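Importin subunit beta-1 (Saccharomyces cerevisiae, PDB 5OWU) carries proteins into the nucleus as the beta subunit of the import receptor, joining importin alpha, which recognises the classical nuclear localization signal of the cargo. Local coordinates at residues W475-L480 with T525-Y530; Q411-I416 with G436-S441. All coordinates share one frame; numbering follows the deposited sequence.

Contact 1 (W475-L480 with T525-Y530); sequences WTIINL and TTMVEY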
ATOM      1  N   TRP A 475       9.013  13.704  15.996  1.00 23.03           N
ATOM      2  CA  TRP A 475       9.169  13.504  14.551  0.56 29.18           C
ATOM      3  C   TRP A 475      10.200  14.467  13.977  1.00 25.96           C
ATOM      4  O   TRP A 475      11.035  14.098  13.134  1.00 26.66           O
ATOM      5  CB  TRP A 475       7.808  13.697  13.862  0.56 29.27           C
ATOM      6  CG  TRP A 475       7.801  13.638  12.343  0.56 32.37           C
ATOM      7  CD1 TRP A 475       7.862  12.516  11.565  0.56 36.70           C
ATOM      8  CD2 TRP A 475       7.684  14.748  11.431  0.56 27.10           C
ATOM      9  NE1 TRP A 475       7.810  12.855  10.232  0.56 33.07           N
ATOM     10  CE2 TRP A 475       7.696  14.216  10.122  0.56 29.61           C
ATOM     11  CE3 TRP A 475       7.571  16.134  11.596  0.56 26.24           C
ATOM     12  CZ2 TRP A 475       7.605  15.023   8.982  0.56 30.36           C
ATOM     13  CZ3 TRP A 475       7.484  16.942  10.455  0.56 15.40           C
ATOM     14  CH2 TRP A 475       7.502  16.378   9.170  0.56 30.38           C
ATOM     15  N   THR A 476      10.149  15.723  14.427  1.00 23.89           N
ATOM     16  CA  THR A 476      11.076  16.742  13.954  1.00 24.19           C
ATOM     17  C   THR A 476      12.504  16.421  14.367  1.00 29.56           C
ATOM     18  O   THR A 476      13.441  16.612  13.584  1.00 25.13           O
ATOM     19  CB  THR A 476      10.640  18.106  14.494  1.00 26.37           C
ATOM     20  OG1 THR A 476       9.428  18.496  13.834  1.00 33.54           O
ATOM     21  CG2 THR A 476      11.714  19.182  14.291  1.00 22.63           C
ATOM     22  N   ILE A 477      12.689  15.927  15.592  1.00 26.65           N
ATOM     23  CA  ILE A 477      14.027  15.546  16.038  1.00 23.03           C
ATOM     24  C   ILE A 477      14.560  14.404  15.185  1.00 20.67           C
ATOM     25  O   ILE A 477      15.724  14.415  14.758  1.00 25.21           O
ATOM     26  CB  ILE A 477      14.007  15.190  17.536  1.00 22.24           C
ATOM     27  CG1 ILE A 477      13.802  16.462  18.365  1.00 28.27           C
ATOM     28  CG2 ILE A 477      15.292  14.490  17.946  1.00 24.07           C
ATOM     29  CD1 ILE A 477      13.458  16.209  19.814  1.00 26.95           C
ATOM     30  N   ILE A 478      13.715  13.411  14.905  1.00 24.82           N
ATOM     31  CA  ILE A 478      14.127  12.340  14.002  1.00 24.95           C
ATOM     32  C   ILE A 478      14.631  12.932  12.687  1.00 23.09           C
ATOM     33  O   ILE A 478      15.728  12.605  12.220  1.00 25.11           O
ATOM     34  CB  ILE A 478      12.969  11.349  13.784  1.00 25.04           C
ATOM     35  CG1 ILE A 478      12.753  10.530  15.057  1.00 22.43           C
ATOM     36  CG2 ILE A 478      13.256  10.413  12.600  1.00 25.61           C
ATOM     37  CD1 ILE A 478      11.452   9.730  15.064  1.00 27.50           C
ATOM     38  N   ASN A 479      13.852  13.840  12.088  1.00 28.18           N
ATOM     39  CA  ASN A 479      14.273  14.446  10.819  1.00 25.64           C
ATOM     40  C   ASN A 479      15.614  15.161  10.952  1.00 26.41           C
ATOM     41  O   ASN A 479      16.490  15.031  10.086  1.00 28.26           O
ATOM     42  CB  ASN A 479      13.213  15.422  10.325  1.00 24.85           C
ATOM     43  CG  ASN A 479      11.948  14.733   9.907  1.00 34.45           C
ATOM     44  OD1 ASN A 479      11.904  13.511   9.823  1.00 33.40           O
ATOM     45  ND2 ASN A 479      10.908  15.512   9.621  1.00 30.60           N
ATOM     46  N   LEU A 480      15.781  15.948  12.017  1.00 24.50           N
ATOM     47  CA  LEU A 480      17.034  16.667  12.213  1.00 24.91           C
ATOM     48  C   LEU A 480      18.213  15.715  12.249  1.00 30.39           C
ATOM     49  O   LEU A 480      19.226  15.934  11.571  1.00 29.80           O
ATOM     50  CB  LEU A 480      16.987  17.479  13.505  1.00 31.72           C
ATOM     51  CG  LEU A 480      16.295  18.832  13.456  1.00 36.52           C
ATOM     52  CD1 LEU A 480      16.174  19.384  14.869  1.00 41.21           C
ATOM     53  CD2 LEU A 480      17.058  19.798  12.562  1.00 30.66           C
ATOM     54  N   THR A 525      15.094   5.533  19.293  1.00 25.70           N
ATOM     55  CA  THR A 525      15.672   4.533  18.409  1.00 29.03           C
ATOM     56  C   THR A 525      16.554   5.207  17.371  1.00 27.69           C
ATOM     57  O   THR A 525      17.708   4.807  17.159  1.00 26.13           O
ATOM     58  CB  THR A 525      14.563   3.706  17.765  1.00 34.00           C
ATOM     59  OG1 THR A 525      13.875   2.976  18.797  1.00 32.96           O
ATOM     60  CG2 THR A 525      15.130   2.725  16.762  1.00 29.35           C
ATOM     61  N   THR A 526      16.050   6.283  16.761  1.00 26.83           N
ATOM     62  CA  THR A 526      16.871   7.051  15.833  1.00 24.50           C
ATOM     63  C   THR A 526      18.153   7.513  16.515  1.00 30.08           C
ATOM     64  O   THR A 526      19.252   7.363  15.962  1.00 27.67           O
ATOM     65  CB  THR A 526      16.069   8.244  15.295  1.00 28.09           C
ATOM     66  OG1 THR A 526      14.963   7.768  14.520  1.00 28.17           O
ATOM     67  CG2 THR A 526      16.927   9.142  14.424  1.00 25.37           C
ATOM     68  N   MET A 527      18.044   8.046  17.744  1.00 25.34           N
ATOM     69  CA  MET A 527      19.249   8.541  18.401  1.00 24.88           C
ATOM     70  C   MET A 527      20.266   7.421  18.524  1.00 29.66           C
ATOM     71  O   MET A 527      21.472   7.629  18.320  1.00 25.50           O
ATOM     72  CB  MET A 527      18.937   9.110  19.785  1.00 26.30           C
ATOM     73  CG  MET A 527      17.895  10.199  19.821  1.00 25.44           C
ATOM     74  SD  MET A 527      18.246  11.531  18.686  1.00 30.53           S
ATOM     75  CE  MET A 527      19.516  12.446  19.563  1.00 33.89           C
ATOM     76  N   VAL A 528      19.791   6.215  18.836  1.00 29.19           N
ATOM     77  CA  VAL A 528      20.703   5.093  18.983  1.00 29.63           C
ATOM     78  C   VAL A 528      21.360   4.791  17.650  1.00 32.59           C
ATOM     79  O   VAL A 528      22.586   4.664  17.550  1.00 30.31           O
ATOM     80  CB  VAL A 528      19.961   3.861  19.529  1.00 34.55           C
ATOM     81  CG1 VAL A 528      20.864   2.622  19.478  1.00 29.02           C
ATOM     82  CG2 VAL A 528      19.493   4.116  20.936  1.00 29.13           C
ATOM     83  N   GLU A 529      20.555   4.728  16.593  1.00 28.89           N
ATOM     84  CA  GLU A 529      21.055   4.191  15.340  1.00 29.77           C
ATOM     85  C   GLU A 529      22.055   5.136  14.685  1.00 31.43           C
ATOM     86  O   GLU A 529      22.962   4.681  13.985  1.00 27.55           O
ATOM     87  CB  GLU A 529      19.871   3.871  14.434  1.00 38.62           C
ATOM     88  CG  GLU A 529      19.069   2.670  14.990  1.00 43.92           C
ATOM     89  CD  GLU A 529      17.773   2.389  14.255  1.00 49.12           C
ATOM     90  OE1 GLU A 529      17.194   3.331  13.670  1.00 45.75           O
ATOM     91  OE2 GLU A 529      17.327   1.217  14.279  1.00 48.26           O
ATOM     92  N   TYR A 530      21.955   6.437  14.953  1.00 31.72           N
ATOM     93  CA  TYR A 530      22.902   7.401  14.413  1.00 24.90           C
ATOM     94  C   TYR A 530      24.000   7.792  15.394  1.00 24.07           C
ATOM     95  O   TYR A 530      24.834   8.635  15.055  1.00 27.63           O
ATOM     96  CB  TYR A 530      22.159   8.657  13.944  1.00 29.64           C
ATOM     97  CG  TYR A 530      21.409   8.443  12.648  1.00 28.05           C
ATOM     98  CD1 TYR A 530      20.106   7.960  12.643  1.00 30.45           C
ATOM     99  CD2 TYR A 530      22.017   8.703  11.427  1.00 35.31           C
ATOM    100  CE1 TYR A 530      19.423   7.754  11.452  1.00 31.05           C
ATOM    101  CE2 TYR A 530      21.346   8.499  10.234  1.00 42.65           C
ATOM    102  CZ  TYR A 530      20.051   8.030  10.252  1.00 34.82           C
ATOM    103  OH  TYR A 530      19.388   7.840   9.065  1.00 41.78           O
TER
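Ile477 is the first residue of 475-480 to meet 525-530: its CG2 methyl lies 4.2 Å from the sulfur SD of Met527. The sulfur gets there through two successive bends, at chi1 (-56°) and chi2 (-53°), which bring the end of the Met527 side chain nearer to 475-480 than its first bond would suggest. Ile478 follows and makes the tighter meeting, with Thr526. The two side chains cross at about a right angle, and the threonine hydroxyl sits against the fork of the isoleucine, OG1 being 3.6 Å from Ile478 CG1 and 3.7 Å from Ile478 CG2. With OG1 anti to the carbonyl carbon of Thr526, it is the hydroxyl and not the CG2 methyl that lies nearest the isoleucine. Toward Ile478 this oxygen makes van der Waals contact alone. With so little between them, the backbones come close, and the CA atoms of Ile478 and Thr526 are 6.2 Å apart. The contact joins the second helices of HEAT 11 and HEAT 12, 467-484 and 516-530. Leu499 of helix 496-507 touches both Ile477 and Met527, Cys459 and Leu463 of helix 452-463 pack on Ile477, and Val481, farther along helix 467-484, meets Thr526 and Met527.

Contact 2 (Q411-I416 with G436-S441); sequences QALPSI and GRIADS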
ATOM      1  N   GLN A 411      14.808  33.546   6.087  1.00 33.15           N
ATOM      2  CA  GLN A 411      13.979  34.723   6.344  1.00 36.46           C
ATOM      3  C   GLN A 411      12.880  34.435   7.366  1.00 37.15           C
ATOM      4  O   GLN A 411      12.581  35.278   8.219  1.00 32.82           O
ATOM      5  CB  GLN A 411      13.373  35.223   5.028  1.00 37.79           C
ATOM      6  CG  GLN A 411      12.311  36.299   5.173  1.00 53.51           C
ATOM      7  CD  GLN A 411      11.841  36.824   3.829  1.00 47.43           C
ATOM      8  OE1 GLN A 411      10.820  36.382   3.294  1.00 48.90           O
ATOM      9  NE2 GLN A 411      12.591  37.767   3.271  1.00 47.79           N
ATOM     10  N   ALA A 412      12.269  33.252   7.305  1.00 33.11           N
ATOM     11  CA  ALA A 412      11.057  32.974   8.069  1.00 33.94           C
ATOM     12  C   ALA A 412      11.310  32.274   9.398  1.00 26.85           C
ATOM     13  O   ALA A 412      10.397  32.211  10.230  1.00 24.78           O
ATOM     14  CB  ALA A 412      10.100  32.115   7.236  1.00 34.24           C
ATOM     15  N   LEU A 413      12.507  31.752   9.626  1.00 25.71           N
ATOM     16  CA  LEU A 413      12.716  30.906  10.794  1.00 29.20           C
ATOM     17  C   LEU A 413      12.465  31.652  12.096  1.00 32.27           C
ATOM     18  O   LEU A 413      11.852  31.061  12.998  1.00 32.04           O
ATOM     19  CB  LEU A 413      14.129  30.310  10.751  1.00 27.02           C
ATOM     20  CG  LEU A 413      14.446  29.053  11.569  1.00 41.20           C
ATOM     21  CD1 LEU A 413      13.322  28.029  11.587  1.00 35.18           C
ATOM     22  CD2 LEU A 413      15.706  28.436  10.990  1.00 45.75           C
ATOM     23  N   PRO A 414      12.862  32.914  12.263  1.00 35.33           N
ATOM     24  CA  PRO A 414      12.505  33.610  13.513  1.00 32.44           C
ATOM     25  C   PRO A 414      11.009  33.616  13.792  1.00 30.81           C
ATOM     26  O   PRO A 414      10.589  33.251  14.899  1.00 31.87           O
ATOM     27  CB  PRO A 414      13.074  35.021  13.299  1.00 36.54           C
ATOM     28  CG  PRO A 414      14.217  34.816  12.349  1.00 38.12           C
ATOM     29  CD  PRO A 414      13.789  33.703  11.431  1.00 31.64           C
ATOM     30  N   SER A 415      10.184  34.008  12.817  1.00 28.62           N
ATOM     31  CA  SER A 415       8.739  34.027  13.037  1.00 34.24           C
ATOM     32  C   SER A 415       8.188  32.626  13.319  1.00 31.61           C
ATOM     33  O   SER A 415       7.258  32.462  14.128  1.00 28.92           O
ATOM     34  CB  SER A 415       8.040  34.644  11.828  1.00 36.01           C
ATOM     35  OG  SER A 415       8.312  33.903  10.653  1.00 48.16           O
ATOM     36  N   ILE A 416       8.742  31.603  12.661  1.00 24.63           N
ATOM     37  CA  ILE A 416       8.251  30.242  12.866  1.00 29.58           C
ATOM     38  C   ILE A 416       8.595  29.762  14.270  1.00 28.20           C
ATOM     39  O   ILE A 416       7.750  29.196  14.974  1.00 35.24           O
ATOM     40  CB  ILE A 416       8.812  29.295  11.789  1.00 28.49           C
ATOM     41  CG1 ILE A 416       8.170  29.605  10.440  1.00 30.95           C
ATOM     42  CG2 ILE A 416       8.554  27.824  12.154  1.00 37.90           C
ATOM     43  CD1 ILE A 416       8.815  28.879   9.266  1.00 31.82           C
ATOM     44  N   GLY A 436       9.797  20.367  11.441  1.00 20.76           N
ATOM     45  CA  GLY A 436      10.199  19.063  10.934  1.00 25.97           C
ATOM     46  C   GLY A 436      10.322  19.018   9.420  1.00 29.29           C
ATOM     47  O   GLY A 436      11.204  18.350   8.887  1.00 27.44           O
ATOM     48  N   ARG A 437       9.418  19.702   8.707  1.00 27.66           N
ATOM     49  CA  ARG A 437       9.487  19.760   7.244  1.00 28.87           C
ATOM     50  C   ARG A 437      10.741  20.499   6.773  1.00 29.20           C
ATOM     51  O   ARG A 437      11.434  20.055   5.837  1.00 28.35           O
ATOM     52  CB  ARG A 437       8.228  20.448   6.704  1.00 25.95           C
ATOM     53  CG  ARG A 437       6.941  19.672   6.980  1.00 24.18           C
ATOM     54  CD  ARG A 437       6.756  18.552   5.964  1.00 29.74           C
ATOM     55  NE  ARG A 437       6.583  19.124   4.631  1.00 32.30           N
ATOM     56  CZ  ARG A 437       6.470  18.421   3.510  1.00 44.75           C
ATOM     57  NH1 ARG A 437       6.507  17.094   3.537  1.00 34.19           N
ATOM     58  NH2 ARG A 437       6.327  19.058   2.354  1.00 39.55           N
ATOM     59  N   ILE A 438      11.036  21.635   7.409  1.00 25.61           N
ATOM     60  CA  ILE A 438      12.258  22.366   7.101  1.00 29.01           C
ATOM     61  C   ILE A 438      13.460  21.465   7.329  1.00 37.38           C
ATOM     62  O   ILE A 438      14.352  21.350   6.479  1.00 36.77           O
ATOM     63  CB  ILE A 438      12.342  23.649   7.949  1.00 29.60           C
ATOM     64  CG1 ILE A 438      11.182  24.582   7.598  1.00 26.64           C
ATOM     65  CG2 ILE A 438      13.668  24.359   7.725  1.00 39.61           C
ATOM     66  CD1 ILE A 438      11.051  25.781   8.490  1.00 31.88           C
ATOM     67  N   ALA A 439      13.494  20.797   8.484  1.00 26.78           N
ATOM     68  CA  ALA A 439      14.614  19.920   8.793  1.00 30.43           C
ATOM     69  C   ALA A 439      14.700  18.787   7.790  1.00 38.91           C
ATOM     70  O   ALA A 439      15.792  18.396   7.372  1.00 45.47           O
ATOM     71  CB  ALA A 439      14.473  19.361  10.209  1.00 36.81           C
ATOM     72  N   ASP A 440      13.553  18.264   7.373  1.00 37.86           N
ATOM     73  CA  ASP A 440      13.545  17.027   6.608  1.00 45.32           C
ATOM     74  C   ASP A 440      14.058  17.244   5.191  1.00 42.39           C
ATOM     75  O   ASP A 440      14.794  16.406   4.662  1.00 55.84           O
ATOM     76  CB  ASP A 440      12.137  16.437   6.577  1.00 45.72           C
ATOM     77  CG  ASP A 440      12.130  14.970   6.217  1.00 51.56           C
ATOM     78  OD1 ASP A 440      13.134  14.290   6.515  1.00 60.02           O
ATOM     79  OD2 ASP A 440      11.131  14.494   5.639  1.00 45.79           O
ATOM     80  N   SER A 441      13.680  18.361   4.563  0.72 43.99           N
ATOM     81  CA  SER A 441      14.044  18.564   3.164  0.72 50.09           C
ATOM     82  C   SER A 441      15.278  19.439   2.963  0.72 54.65           C
ATOM     83  O   SER A 441      16.052  19.195   2.032  0.72 56.43           O
ATOM     84  CB  SER A 441      12.863  19.162   2.398  0.72 51.99           C
ATOM     85  OG  SER A 441      11.844  18.189   2.204  0.72 36.53           O
TER
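Ile416 and Ile438 carry the apolar part of this contact, reaching toward each other tip to tip until their CD1 methyls stand 3.9 Å apart. Both chains are extended beyond CB (chi2 171° in Ile416, 172° in Ile438), which carries each terminal methyl out toward the other helix. Leu413, one turn before Ile416, adds a looser touch: its CD1 is 4.4 Å from the same Ile438 CD1, so a single methyl of the second helix meets two side chains of the first. The end-on meeting of the two isoleucines goes with well-separated backbones: the nearest CA atoms, of Leu413 and Ile438, are 9.3 Å apart. Between the segments the meeting is wholly apolar; within 411-416 the hydrogen bonding adapts to a proline. Pro414 has no N-H to give, and the helix is kinked here; the carbonyl of Ala412 takes two donors, Ile416 N at 3.0 Å and Ser415 OG at 2.7 Å. The hydroxyl arrives tilted 22° from the carbonyl plane. Helices 402-418 and 425-442 are the two antiparallel members of the HEAT 10 hairpin. Phe393 of the preceding helix 383-395 touches Ala412, Ile416 and Ile438, while His451 and Ser445, from loops, pack on Leu413 and Ile438 respectively.

Overall arrangement
Contact 2 comes first along the chain and closes before contact 1 opens; their centres are about 17 Å apart, on the same side of the chain's centre. Contact 2 holds together the two helices of one repeat, HEAT 10, whereas contact 1 joins successive repeats, HEAT 11 and HEAT 12. Between them, helix 425-442 lies against helix 467-484. There Asn479 ND2 probably donates a hydrogen bond to Gly436 O, at 2.9 Å, and also packs 3.4 Å from Asp440 CB. One pairing within a repeat is thus followed by two steps of stacking between the second helices of HEAT 10, 11 and 12, the scheme by which HEAT repeats build the long curved solenoid of an importin beta.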